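Local coordinates for protein thiol-activated cytolysin (Desulfobulbus propionicus, PDB 6NAL) that probably forms large pores in target membranes, as a cholesterol-dependent cytolysin family member from a Gram-negative bacterium, at residues A5-K10 with E214-E219; H230-V235 with V339-G344; R369-G374 with T456-G461; W375-F380 with D407-F412. All blocks are in the same frame, centred on the assembly; numbering follows the deposited sequence.

Interaction 1: A5-K10 with E214-E219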
loop_
_atom_site.group_PDB
_atom_site.type_symbol
_atom_site.label_atom_id
_atom_site.label_comp_id
_atom_site.label_asym_id
_atom_site.label_seq_id
_atom_site.Cartn_x
_atom_site.Cartn_y
_atom_site.Cartn_z
ATOM N N ALA A 5 -41.649 46.802 12.887
ATOM C CA ALA A 5 -42.564 46.057 12.040
ATOM C C ALA A 5 -42.113 46.064 10.588
ATOM O O ALA A 5 -42.368 45.097 9.862
ATOM C CB ALA A 5 -43.976 46.630 12.187
ATOM N N LEU A 6 -41.429 47.124 10.149
ATOM C CA LEU A 6 -40.849 47.139 8.804
ATOM C C LEU A 6 -39.625 46.234 8.725
ATOM O O LEU A 6 -39.410 45.549 7.713
ATOM C CB LEU A 6 -40.473 48.575 8.412
ATOM C CG LEU A 6 -39.684 48.760 7.102
ATOM C CD1 LEU A 6 -40.547 48.297 5.932
ATOM C CD2 LEU A 6 -39.200 50.222 6.872
ATOM N N ILE A 7 -38.819 46.201 9.788
ATOM C CA ILE A 7 -37.648 45.331 9.804
ATOM C C ILE A 7 -38.070 43.875 9.786
ATOM O O ILE A 7 -37.502 43.077 9.042
ATOM C CB ILE A 7 -36.753 45.668 11.007
ATOM C CG1 ILE A 7 -36.082 47.022 10.730
ATOM C CG2 ILE A 7 -35.694 44.606 11.225
ATOM C CD1 ILE A 7 -35.418 47.639 11.939
ATOM N N ASN A 8 -39.099 43.509 10.551
ATOM C CA ASN A 8 -39.582 42.135 10.503
ATOM C C ASN A 8 -40.026 41.757 9.099
ATOM O O ASN A 8 -39.617 40.720 8.565
ATOM C CB ASN A 8 -40.708 41.937 11.496
ATOM C CG ASN A 8 -40.185 41.768 12.895
ATOM O OD1 ASN A 8 -39.108 41.185 13.103
ATOM N ND2 ASN A 8 -40.910 42.320 13.872
ATOM N N ASP A 9 -40.833 42.595 8.462
ATOM C CA ASP A 9 -41.338 42.210 7.151
ATOM C C ASP A 9 -40.205 42.099 6.145
ATOM O O ASP A 9 -40.118 41.111 5.413
ATOM C CB ASP A 9 -42.406 43.189 6.682
ATOM C CG ASP A 9 -43.491 43.395 7.719
ATOM O OD1 ASP A 9 -43.888 42.415 8.410
ATOM O OD2 ASP A 9 -43.930 44.557 7.858
ATOM N N LYS A 10 -39.300 43.079 6.112
ATOM C CA LYS A 10 -38.194 43.000 5.162
ATOM C C LYS A 10 -37.253 41.828 5.471
ATOM O O LYS A 10 -36.649 41.248 4.549
ATOM C CB LYS A 10 -37.449 44.337 5.133
ATOM C CG LYS A 10 -38.212 45.433 4.321
ATOM C CD LYS A 10 -37.412 45.882 3.108
ATOM C CE LYS A 10 -38.312 46.593 2.091
ATOM N NZ LYS A 10 -38.192 45.997 0.722
ATOM N N GLU A 214 -35.812 50.759 19.206
ATOM C CA GLU A 214 -36.984 51.258 18.489
ATOM C C GLU A 214 -36.624 52.312 17.456
ATOM O O GLU A 214 -37.332 52.448 16.452
ATOM C CB GLU A 214 -37.992 51.829 19.477
ATOM C CG GLU A 214 -38.957 50.793 20.050
ATOM C CD GLU A 214 -40.014 51.410 20.952
ATOM O OE1 GLU A 214 -39.696 51.661 22.140
ATOM O OE2 GLU A 214 -41.152 51.641 20.469
ATOM N N SER A 215 -35.517 53.038 17.669
ATOM C CA SER A 215 -35.077 54.056 16.720
ATOM C C SER A 215 -34.492 53.496 15.432
ATOM O O SER A 215 -34.411 54.238 14.445
ATOM C CB SER A 215 -34.019 54.954 17.349
ATOM O OG SER A 215 -33.086 54.214 18.117
ATOM N N THR A 216 -34.043 52.242 15.423
ATOM C CA THR A 216 -33.347 51.668 14.266
ATOM C C THR A 216 -34.347 51.349 13.161
ATOM O O THR A 216 -35.466 50.915 13.417
ATOM C CB THR A 216 -32.586 50.383 14.663
ATOM O OG1 THR A 216 -31.527 50.689 15.578
ATOM C CG2 THR A 216 -31.959 49.704 13.438
ATOM N N THR A 217 -33.944 51.556 11.931
ATOM C CA THR A 217 -34.834 51.330 10.800
ATOM C C THR A 217 -34.181 50.348 9.842
ATOM O O THR A 217 -32.977 50.085 9.915
ATOM C CB THR A 217 -35.141 52.636 10.047
ATOM O OG1 THR A 217 -33.909 53.258 9.673
ATOM C CG2 THR A 217 -35.938 53.608 10.901
ATOM N N TRP A 218 -34.996 49.826 8.925
ATOM C CA TRP A 218 -34.476 48.961 7.883
ATOM C C TRP A 218 -33.356 49.670 7.148
ATOM O O TRP A 218 -32.326 49.067 6.823
ATOM C CB TRP A 218 -35.576 48.539 6.894
ATOM C CG TRP A 218 -34.986 47.646 5.825
ATOM C CD1 TRP A 218 -34.778 47.956 4.518
ATOM C CD2 TRP A 218 -34.469 46.325 6.008
ATOM N NE1 TRP A 218 -34.184 46.903 3.862
ATOM C CE2 TRP A 218 -33.977 45.892 4.758
ATOM C CE3 TRP A 218 -34.383 45.461 7.099
ATOM C CZ2 TRP A 218 -33.399 44.642 4.574
ATOM C CZ3 TRP A 218 -33.813 44.197 6.901
ATOM C CH2 TRP A 218 -33.327 43.813 5.651
ATOM N N GLU A 219 -33.524 50.969 6.911
ATOM C CA GLU A 219 -32.547 51.713 6.134
ATOM C C GLU A 219 -31.188 51.772 6.822
ATOM O O GLU A 219 -30.154 51.800 6.148
ATOM C CB GLU A 219 -33.082 53.117 5.863
ATOM C CG GLU A 219 -32.375 53.783 4.722
ATOM C CD GLU A 219 -32.774 53.191 3.385
ATOM O OE1 GLU A 219 -33.922 52.671 3.269
ATOM O OE2 GLU A 219 -31.932 53.248 2.458
#

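Interaction 2: H230-V235 with V339-G344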
loop_
_atom_site.group_PDB
_atom_site.type_symbol
_atom_site.label_atom_id
_atom_site.label_comp_id
_atom_site.label_asym_id
_atom_site.label_seq_id
_atom_site.Cartn_x
_atom_site.Cartn_y
_atom_site.Cartn_z
ATOM N N HIS A 230 -25.853 39.179 1.936
ATOM C CA HIS A 230 -25.187 39.347 3.225
ATOM C C HIS A 230 -26.222 39.463 4.325
ATOM O O HIS A 230 -26.385 40.512 4.944
ATOM C CB HIS A 230 -24.253 40.548 3.147
ATOM C CG HIS A 230 -23.227 40.393 2.074
ATOM N ND1 HIS A 230 -22.098 39.615 2.223
ATOM C CD2 HIS A 230 -23.186 40.875 0.813
ATOM C CE1 HIS A 230 -21.383 39.662 1.116
ATOM N NE2 HIS A 230 -22.020 40.428 0.246
ATOM N N PRO A 231 -26.970 38.396 4.566
ATOM C CA PRO A 231 -27.992 38.417 5.641
ATOM C C PRO A 231 -27.357 38.639 6.998
ATOM O O PRO A 231 -26.140 38.440 7.144
ATOM C CB PRO A 231 -28.628 37.025 5.568
ATOM C CG PRO A 231 -27.591 36.170 4.869
ATOM C CD PRO A 231 -26.851 37.086 3.915
ATOM N N PRO A 232 -28.138 39.086 7.990
ATOM C CA PRO A 232 -27.567 39.366 9.307
ATOM C C PRO A 232 -27.429 38.089 10.101
ATOM O O PRO A 232 -28.257 37.171 9.999
ATOM C CB PRO A 232 -28.595 40.318 9.948
ATOM C CG PRO A 232 -29.895 39.879 9.341
ATOM C CD PRO A 232 -29.534 39.591 7.894
ATOM N N LEU A 233 -26.390 38.063 10.932
ATOM C CA LEU A 233 -26.178 36.960 11.857
ATOM C C LEU A 233 -26.137 37.420 13.308
ATOM O O LEU A 233 -25.884 38.586 13.616
ATOM C CB LEU A 233 -24.863 36.240 11.566
ATOM C CG LEU A 233 -24.595 35.779 10.162
ATOM C CD1 LEU A 233 -23.099 35.606 9.976
ATOM C CD2 LEU A 233 -25.314 34.509 9.886
ATOM N N PHE A 234 -26.338 36.443 14.195
ATOM C CA PHE A 234 -26.430 36.638 15.634
ATOM C C PHE A 234 -25.510 35.629 16.326
ATOM O O PHE A 234 -25.714 34.413 16.207
ATOM C CB PHE A 234 -27.892 36.450 16.058
ATOM C CG PHE A 234 -28.136 36.509 17.523
ATOM C CD1 PHE A 234 -28.368 37.703 18.144
ATOM C CD2 PHE A 234 -28.211 35.359 18.269
ATOM C CE1 PHE A 234 -28.588 37.747 19.509
ATOM C CE2 PHE A 234 -28.498 35.389 19.623
ATOM C CZ PHE A 234 -28.675 36.591 20.240
ATOM N N VAL A 235 -24.516 36.131 17.052
ATOM C CA VAL A 235 -23.620 35.304 17.823
ATOM C C VAL A 235 -24.393 34.686 18.973
ATOM O O VAL A 235 -24.700 35.337 19.982
ATOM C CB VAL A 235 -22.410 36.100 18.303
ATOM C CG1 VAL A 235 -21.467 35.209 19.027
ATOM C CG2 VAL A 235 -21.686 36.720 17.125
ATOM N N VAL A 339 -25.896 32.057 14.339
ATOM C CA VAL A 339 -27.180 31.667 13.795
ATOM C C VAL A 339 -27.676 32.835 12.919
ATOM O O VAL A 339 -27.272 33.987 13.112
ATOM C CB VAL A 339 -28.059 31.297 15.011
ATOM C CG1 VAL A 339 -28.729 32.537 15.628
ATOM C CG2 VAL A 339 -29.004 30.165 14.685
ATOM N N PHE A 340 -28.448 32.523 11.872
ATOM C CA PHE A 340 -29.050 33.567 11.050
ATOM C C PHE A 340 -30.133 34.292 11.854
ATOM O O PHE A 340 -30.917 33.668 12.578
ATOM C CB PHE A 340 -29.632 32.989 9.756
ATOM C CG PHE A 340 -28.577 32.586 8.764
ATOM C CD1 PHE A 340 -27.934 33.545 7.982
ATOM C CD2 PHE A 340 -28.229 31.255 8.619
ATOM C CE1 PHE A 340 -26.936 33.180 7.061
ATOM C CE2 PHE A 340 -27.236 30.866 7.717
ATOM C CZ PHE A 340 -26.574 31.821 6.936
ATOM N N LEU A 341 -30.173 35.625 11.745
ATOM C CA LEU A 341 -31.078 36.367 12.620
ATOM C C LEU A 341 -32.524 36.187 12.195
ATOM O O LEU A 341 -33.410 36.070 13.048
ATOM C CB LEU A 341 -30.696 37.841 12.643
ATOM C CG LEU A 341 -31.622 38.764 13.439
ATOM C CD1 LEU A 341 -31.758 38.351 14.907
ATOM C CD2 LEU A 341 -31.133 40.205 13.307
ATOM N N LYS A 342 -32.769 36.109 10.890
ATOM C CA LYS A 342 -34.123 35.999 10.343
ATOM C C LYS A 342 -34.966 34.889 11.004
ATOM O O LYS A 342 -36.111 35.114 11.412
ATOM C CB LYS A 342 -34.032 35.709 8.861
ATOM C CG LYS A 342 -35.394 35.302 8.154
ATOM C CD LYS A 342 -35.157 34.735 6.745
ATOM C CE LYS A 342 -36.496 34.256 6.132
ATOM N NZ LYS A 342 -36.381 33.774 4.687
ATOM N N ASP A 343 -34.387 33.708 11.212
ATOM C CA ASP A 343 -35.161 32.531 11.649
ATOM C C ASP A 343 -34.459 31.695 12.709
ATOM O O ASP A 343 -35.111 30.850 13.324
ATOM C CB ASP A 343 -35.501 31.623 10.445
ATOM C CG ASP A 343 -34.310 31.438 9.439
ATOM O OD1 ASP A 343 -33.113 31.640 9.795
ATOM O OD2 ASP A 343 -34.603 31.066 8.261
ATOM N N GLY A 344 -33.159 31.896 12.940
ATOM C CA GLY A 344 -32.450 31.133 13.951
ATOM C C GLY A 344 -31.807 29.854 13.460
ATOM O O GLY A 344 -31.415 29.017 14.282
HETATM O O HOH W 1 -30.717 36.456 8.757
#

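Interaction 3: R369-G374 with T456-G461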
loop_
_atom_site.group_PDB
_atom_site.type_symbol
_atom_site.label_atom_id
_atom_site.label_comp_id
_atom_site.label_asym_id
_atom_site.label_seq_id
_atom_site.Cartn_x
_atom_site.Cartn_y
_atom_site.Cartn_z
ATOM N N ARG A 369 24.283 -15.464 2.972
ATOM C CA ARG A 369 25.529 -16.199 3.187
ATOM C C ARG A 369 25.312 -17.664 2.827
ATOM O O ARG A 369 24.388 -18.302 3.335
ATOM C CB ARG A 369 26.018 -16.099 4.640
ATOM C CG ARG A 369 26.525 -14.736 5.090
ATOM C CD ARG A 369 27.658 -14.869 6.096
ATOM N NE ARG A 369 27.832 -13.664 6.915
ATOM C CZ ARG A 369 28.872 -13.458 7.720
ATOM N NH1 ARG A 369 29.837 -14.374 7.812
ATOM N NH2 ARG A 369 28.958 -12.343 8.431
ATOM N N LEU A 370 26.153 -18.195 1.961
ATOM C CA LEU A 370 26.130 -19.617 1.596
ATOM C C LEU A 370 27.334 -20.315 2.211
ATOM O O LEU A 370 28.427 -19.763 2.185
ATOM C CB LEU A 370 26.169 -19.789 0.088
ATOM C CG LEU A 370 25.093 -18.931 -0.585
ATOM C CD1 LEU A 370 25.337 -19.089 -2.090
ATOM C CD2 LEU A 370 23.646 -19.318 -0.229
ATOM N N GLU A 371 27.129 -21.474 2.831
ATOM C CA GLU A 371 28.217 -22.217 3.451
ATOM C C GLU A 371 28.034 -23.684 3.139
ATOM O O GLU A 371 26.942 -24.246 3.263
ATOM C CB GLU A 371 28.280 -21.983 4.956
ATOM C CG GLU A 371 27.895 -20.526 5.305
ATOM C CD GLU A 371 28.176 -20.104 6.757
ATOM O OE1 GLU A 371 27.388 -20.484 7.654
ATOM O OE2 GLU A 371 29.161 -19.350 6.988
ATOM N N HIS A 372 29.109 -24.260 2.670
ATOM C CA HIS A 372 29.179 -25.658 2.309
ATOM C C HIS A 372 30.312 -26.265 3.118
ATOM O O HIS A 372 31.465 -25.826 3.012
ATOM C CB HIS A 372 29.435 -25.776 0.825
ATOM C CG HIS A 372 29.723 -27.158 0.346
ATOM N ND1 HIS A 372 29.242 -28.283 0.974
ATOM C CD2 HIS A 372 30.403 -27.590 -0.744
ATOM C CE1 HIS A 372 29.604 -29.351 0.284
ATOM N NE2 HIS A 372 30.309 -28.959 -0.765
ATOM N N SER A 373 29.988 -27.244 3.934
ATOM C CA SER A 373 31.008 -27.999 4.651
ATOM C C SER A 373 30.866 -29.487 4.397
ATOM O O SER A 373 31.559 -30.276 5.034
ATOM C CB SER A 373 30.918 -27.753 6.156
ATOM O OG SER A 373 29.688 -28.325 6.596
ATOM N N GLY A 374 29.995 -29.895 3.477
ATOM C CA GLY A 374 29.761 -31.308 3.263
ATOM C C GLY A 374 30.858 -31.993 2.459
ATOM O O GLY A 374 31.668 -31.361 1.789
ATOM N N THR A 456 21.189 -17.255 6.073
ATOM C CA THR A 456 22.314 -18.180 5.987
ATOM C C THR A 456 21.786 -19.532 5.557
ATOM O O THR A 456 20.820 -20.023 6.136
ATOM C CB THR A 456 23.017 -18.323 7.332
ATOM O OG1 THR A 456 23.503 -17.056 7.767
ATOM C CG2 THR A 456 24.199 -19.239 7.228
ATOM N N VAL A 457 22.389 -20.131 4.541
ATOM C CA VAL A 457 22.056 -21.503 4.180
ATOM C C VAL A 457 23.324 -22.329 4.270
ATOM O O VAL A 457 24.318 -22.022 3.600
ATOM C CB VAL A 457 21.395 -21.621 2.792
ATOM C CG1 VAL A 457 20.343 -20.539 2.592
ATOM C CG2 VAL A 457 22.360 -21.563 1.693
ATOM N N SER A 458 23.304 -23.347 5.132
ATOM C CA SER A 458 24.444 -24.231 5.353
ATOM C C SER A 458 24.102 -25.615 4.836
ATOM O O SER A 458 23.035 -26.144 5.140
ATOM C CB SER A 458 24.801 -24.335 6.839
ATOM O OG SER A 458 24.935 -23.055 7.416
ATOM N N ILE A 459 24.973 -26.191 4.057
ATOM C CA ILE A 459 24.821 -27.597 3.755
ATOM C C ILE A 459 26.038 -28.301 4.323
ATOM O O ILE A 459 27.139 -27.743 4.373
ATOM C CB ILE A 459 24.657 -27.888 2.248
ATOM C CG1 ILE A 459 25.813 -27.324 1.446
ATOM C CG2 ILE A 459 23.327 -27.385 1.757
ATOM C CD1 ILE A 459 25.729 -27.735 -0.004
ATOM N N GLY A 460 25.828 -29.521 4.777
ATOM C CA GLY A 460 26.917 -30.347 5.241
ATOM C C GLY A 460 26.583 -31.801 5.023
ATOM O O GLY A 460 25.726 -32.135 4.183
ATOM N N GLY A 461 27.241 -32.677 5.782
ATOM C CA GLY A 461 26.926 -34.083 5.692
ATOM C C GLY A 461 27.817 -34.772 4.691
ATOM O O GLY A 461 28.909 -34.291 4.364
HETATM O O HOH W 2 27.852 -26.011 6.606
#

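Interaction 4: W375-F380 with D407-F412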
loop_
_atom_site.group_PDB
_atom_site.type_symbol
_atom_site.label_atom_id
_atom_site.label_comp_id
_atom_site.label_asym_id
_atom_site.label_seq_id
_atom_site.Cartn_x
_atom_site.Cartn_y
_atom_site.Cartn_z
ATOM N N TRP A 375 30.905 -33.320 2.579
ATOM C CA TRP A 375 31.929 -34.167 1.956
ATOM C C TRP A 375 31.452 -34.632 0.567
ATOM O O TRP A 375 31.306 -35.800 0.251
ATOM C CB TRP A 375 32.248 -35.345 2.886
ATOM C CG TRP A 375 33.085 -34.931 4.038
ATOM C CD1 TRP A 375 33.572 -33.642 4.308
ATOM C CD2 TRP A 375 33.515 -35.796 5.159
ATOM N NE1 TRP A 375 34.248 -33.726 5.542
ATOM C CE2 TRP A 375 34.141 -34.986 6.093
ATOM C CE3 TRP A 375 33.403 -37.188 5.449
ATOM C CZ2 TRP A 375 34.802 -35.542 7.217
ATOM C CZ3 TRP A 375 33.977 -37.692 6.589
ATOM C CH2 TRP A 375 34.712 -36.896 7.417
ATOM N N TYR A 376 31.131 -33.664 -0.281
ATOM C CA TYR A 376 30.569 -33.943 -1.602
ATOM C C TYR A 376 30.660 -32.642 -2.401
ATOM O O TYR A 376 31.011 -31.602 -1.864
ATOM C CB TYR A 376 29.129 -34.463 -1.543
ATOM C CG TYR A 376 28.169 -33.616 -0.713
ATOM C CD1 TYR A 376 27.668 -32.420 -1.204
ATOM C CD2 TYR A 376 27.768 -34.021 0.562
ATOM C CE1 TYR A 376 26.808 -31.632 -0.434
ATOM C CE2 TYR A 376 26.909 -33.244 1.340
ATOM C CZ TYR A 376 26.417 -32.057 0.842
ATOM O OH TYR A 376 25.532 -31.276 1.583
ATOM N N VAL A 377 30.418 -32.719 -3.700
ATOM C CA VAL A 377 30.415 -31.538 -4.559
ATOM C C VAL A 377 29.006 -30.983 -4.551
ATOM O O VAL A 377 28.028 -31.735 -4.671
ATOM C CB VAL A 377 30.860 -31.885 -5.991
ATOM C CG1 VAL A 377 30.630 -30.688 -6.926
ATOM C CG2 VAL A 377 32.349 -32.303 -6.024
ATOM N N ALA A 378 28.886 -29.691 -4.389
ATOM C CA ALA A 378 27.570 -29.095 -4.263
ATOM C C ALA A 378 27.458 -27.912 -5.208
ATOM O O ALA A 378 28.447 -27.278 -5.559
ATOM C CB ALA A 378 27.319 -28.644 -2.837
ATOM N N ARG A 379 26.255 -27.623 -5.636
ATOM C CA ARG A 379 26.036 -26.372 -6.328
ATOM C C ARG A 379 24.844 -25.671 -5.722
ATOM O O ARG A 379 23.904 -26.308 -5.220
ATOM C CB ARG A 379 25.838 -26.572 -7.813
ATOM C CG ARG A 379 24.751 -27.496 -8.125
ATOM C CD ARG A 379 24.816 -27.891 -9.573
ATOM N NE ARG A 379 23.566 -28.558 -9.895
ATOM C CZ ARG A 379 23.419 -29.363 -10.932
ATOM N NH1 ARG A 379 24.444 -29.549 -11.761
ATOM N NH2 ARG A 379 22.254 -29.960 -11.141
ATOM N N PHE A 380 24.950 -24.345 -5.762
ATOM C CA PHE A 380 23.994 -23.375 -5.248
ATOM C C PHE A 380 23.370 -22.607 -6.420
ATOM O O PHE A 380 24.076 -22.187 -7.340
ATOM C CB PHE A 380 24.681 -22.352 -4.317
ATOM C CG PHE A 380 25.187 -22.902 -3.015
ATOM C CD1 PHE A 380 26.448 -23.416 -2.935
ATOM C CD2 PHE A 380 24.428 -22.834 -1.867
ATOM C CE1 PHE A 380 26.946 -23.930 -1.760
ATOM C CE2 PHE A 380 24.933 -23.342 -0.669
ATOM C CZ PHE A 380 26.206 -23.884 -0.631
ATOM N N ASP A 407 30.026 -25.802 -9.548
ATOM C CA ASP A 407 30.375 -26.851 -8.596
ATOM C C ASP A 407 31.225 -26.306 -7.459
ATOM O O ASP A 407 32.027 -25.390 -7.626
ATOM C CB ASP A 407 31.115 -27.977 -9.302
ATOM C CG ASP A 407 30.203 -28.783 -10.249
ATOM O OD1 ASP A 407 29.003 -28.420 -10.412
ATOM O OD2 ASP A 407 30.700 -29.777 -10.846
ATOM N N ARG A 408 31.020 -26.859 -6.283
ATOM C CA ARG A 408 31.560 -26.258 -5.081
ATOM C C ARG A 408 32.048 -27.359 -4.171
ATOM O O ARG A 408 31.354 -28.369 -4.000
ATOM C CB ARG A 408 30.479 -25.396 -4.388
ATOM C CG ARG A 408 30.764 -23.924 -4.363
ATOM C CD ARG A 408 30.192 -23.152 -5.517
ATOM N NE ARG A 408 31.016 -21.956 -5.658
ATOM C CZ ARG A 408 30.822 -20.978 -6.542
ATOM N NH1 ARG A 408 29.781 -20.989 -7.378
ATOM N NH2 ARG A 408 31.670 -19.964 -6.573
ATOM N N THR A 409 33.209 -27.131 -3.544
ATOM C CA THR A 409 33.862 -28.161 -2.748
ATOM C C THR A 409 34.218 -27.670 -1.349
ATOM O O THR A 409 34.256 -26.472 -1.079
ATOM C CB THR A 409 35.190 -28.669 -3.365
ATOM O OG1 THR A 409 36.162 -27.610 -3.340
ATOM C CG2 THR A 409 35.050 -29.182 -4.774
ATOM N N ALA A 410 34.550 -28.669 -0.456
ATOM C CA ALA A 410 35.450 -28.520 0.696
ATOM C C ALA A 410 34.854 -27.373 1.462
ATOM O O ALA A 410 33.627 -27.241 1.416
ATOM C CB ALA A 410 36.891 -28.272 0.301
ATOM N N PRO A 411 35.622 -26.525 2.159
ATOM C CA PRO A 411 34.954 -25.376 2.790
ATOM C C PRO A 411 34.779 -24.277 1.757
ATOM O O PRO A 411 35.744 -23.846 1.115
ATOM C CB PRO A 411 35.911 -24.965 3.916
ATOM C CG PRO A 411 37.260 -25.316 3.379
ATOM C CD PRO A 411 37.047 -26.572 2.508
ATOM N N PHE A 412 33.525 -23.878 1.561
ATOM C CA PHE A 412 33.143 -22.798 0.674
ATOM C C PHE A 412 32.205 -21.889 1.441
ATOM O O PHE A 412 31.363 -22.365 2.201
ATOM C CB PHE A 412 32.422 -23.278 -0.553
ATOM C CG PHE A 412 31.781 -22.178 -1.321
ATOM C CD1 PHE A 412 32.574 -21.238 -1.999
ATOM C CD2 PHE A 412 30.405 -22.060 -1.372
ATOM C CE1 PHE A 412 32.007 -20.205 -2.707
ATOM C CE2 PHE A 412 29.814 -21.025 -2.105
ATOM C CZ PHE A 412 30.618 -20.090 -2.766
HETATM O O HOH W 3 33.691 -31.030 -0.128
HETATM O O HOH W 4 27.371 -22.797 -7.171
#

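Interaction 1: A5-K10 with E214-E219
Ile7 and Trp218 bring their CA atoms to 5.2 Å where helix 2-12 passes over the loop at 214-217 and the first turn of helix 218-224. Lys10 lays its aliphatic chain across the Trp218 indole at about a right angle. Its CB sits 3.6 Å above the ring plane, over the centre, and its CD makes a CH-pi contact 3.6 Å from the centroid of the five-membered ring, 18° off the normal. Trp218 reaches this place with CG trans to its own N (chi1 180°). The bend in Lys10 at chi2 (-117°) carries CD across the same face, and NZ then leads away from the indole. Leu6 touches the foot of the tryptophan, CD2 to CB at 4.0 Å. Ile7, buried, lies along the backbone instead: its CG1 is 3.5 Å from Trp218 N, and CD1 rests on Thr216 O and Thr217 C, both at 3.6 Å. Thr216 turns its hydroxyl elsewhere, to Asp94 O. Trp218 also touches Leu11 and Ile226. Helix 2-12 thus packs on a helix start where Thr217 is the N-cap, its N hydrogen-bonded to the Asp220 carboxylate, as in half of a capping box.

Interaction 2: H230-V235 with V339-G344
Leu233 and Phe340 set their side chains next to each other, pointing the same way, with Leu233 CD2 over one face of the phenyl ring, 3.4 Å from Phe340 CD1. Pro231 CG approaches the same ring obliquely, 3.8 Å from Phe340 CE1. Phe234 and Val339 also run alongside one another: Val339 CG1 lies at the edge of the Phe234 ring, near its plane and 3.9 Å from CD2. Phe234 holds CG trans to its backbone N (chi1 175°), which carries the ring off from the partner strand; Val339 meets its edge. Pro232 CG packs against Leu341 CB. These side chains hang on an antiparallel ladder at the ends of strands 232-250 and 332-340, part of the large sheet that is the core of the pore-forming fold in cytolysins. Phe234 and Val339 are its hydrogen-bonded pair, Phe234 N to Val339 O at 2.8 Å and Val339 N to Phe234 O at 3.0 Å. Leu341 N continues the ladder to Pro232 O, a nearly straight bond (171° at the hydrogen). The same carbonyl receives a water at 2.8 Å that also accepts from Lys342 N. Past the strand the chain turns back through Gly344 N to Phe340 O. Farther out, Arg204 holds Leu341 O, Tyr16 and Val21 flank Phe340 and Pro231, and strand 76-78 lies beside Leu233 and Val235.

Interaction 3: R369-G374 with T456-G461
Leu370 and Val457 form the tight side of this pairing: their methyls CD2 and CG2 lie only 3.2 Å apart, closer than usual van der Waals contact. The two side chains run next to each other, and Val457 brings CG2 to the leucine by placing it between its own N and carbonyl carbon. On the same face Ile459 passes obliquely by the His372 imidazole, with CG1 3.6 Å from ND1. The other nitrogen of the ring, NE2, is bonded to Tyr376 O. Phe380 and Ala378 of strand 378-389 cover this face, which is buried. The reverse face is looser and more polar. The side chains of Arg369 and Thr456 come no nearer than 4.1 Å (CB to OG1), and the arginine leads off; Glu371 reaches over so that OE1 stands 3.4 Å from Thr456 CG2. Near the strand ends a water donates to Ile459 O and joins it to Ser373 OG. Between the faces four backbone bonds alternate, from Val457 N to Arg369 O (3.0 Å) through to Ser373 N with Ile459 O (2.9 Å, 174° at the hydrogen). Gly374 then passes close to Gly460, its N 3.6 Å from Gly460 CA. The axes of segments 369-372 and 456-460 run 8° from parallel, an in-register pair with one face turned to a second sheet, as in the beta sandwich of the C-terminal domain in cytolysins.

Interaction 4: W375-F380 with D407-F412
The Phe380 and Phe412 side chains run by one another in opposing senses, with ring centroids 6.0 Å apart and planes at 46°, so neither a flat stack nor a T-shape results; Phe380 CE1 to Phe412 CD2, at 4.0 Å, is the closest approach. One face of Phe412 carries Arg408 CG, 3.5 Å above the plane and displaced toward the rim. The bend at chi2 (92°) lets Arg408 run on to a water lying at the edge of its guanidinium, in plane, 3.0 Å from NH1, and that water also accepts from Phe380 N. Val377 crosses Asp407 obliquely, CG1 to CB 3.6 Å, with Trp440 touching both. Ala378 N donates to Arg408 O at 2.8 Å, in the carbonyl plane, and Val377 CA-H leans on the same oxygen. Arg379 and Asp407 have opposite charges, but NH1 and OD1 stay 4.9 Å apart; the arginine instead forms a salt bridge with Glu430 and a cation-pi contact with Trp440, and packs on Ala144 of the second subunit. The hairpin end is therefore held by aromatic and aliphatic packing, the Ala378-Arg408 backbone bond and a water bridge, whereas any pull of Asp407 on Arg379 is probably weak.

In the fold
The four contacts come in two clusters at opposite ends of an elongated chain. Interactions 1 and 2 have centres about 15 Å apart, do not touch, and follow in series, helix 218-224 leading into strand 232-250; interaction 2 lies in the large antiparallel sheet, interaction 1 on the helices beside it. Interactions 3 and 4 lie about 82 to 103 Å away (centre to centre), in the C-terminal beta-sandwich. There interaction 4 falls within the sequence spanned by interaction 3, centres 9 Å apart. Interaction 4 closes the hairpin 378-389/394-408 of one sheet and, through Phe412, reaches strand 412-418 of the sheet holding interaction 3. The two contacts meet where the sheets face each other, Ile459 packed on Ala378.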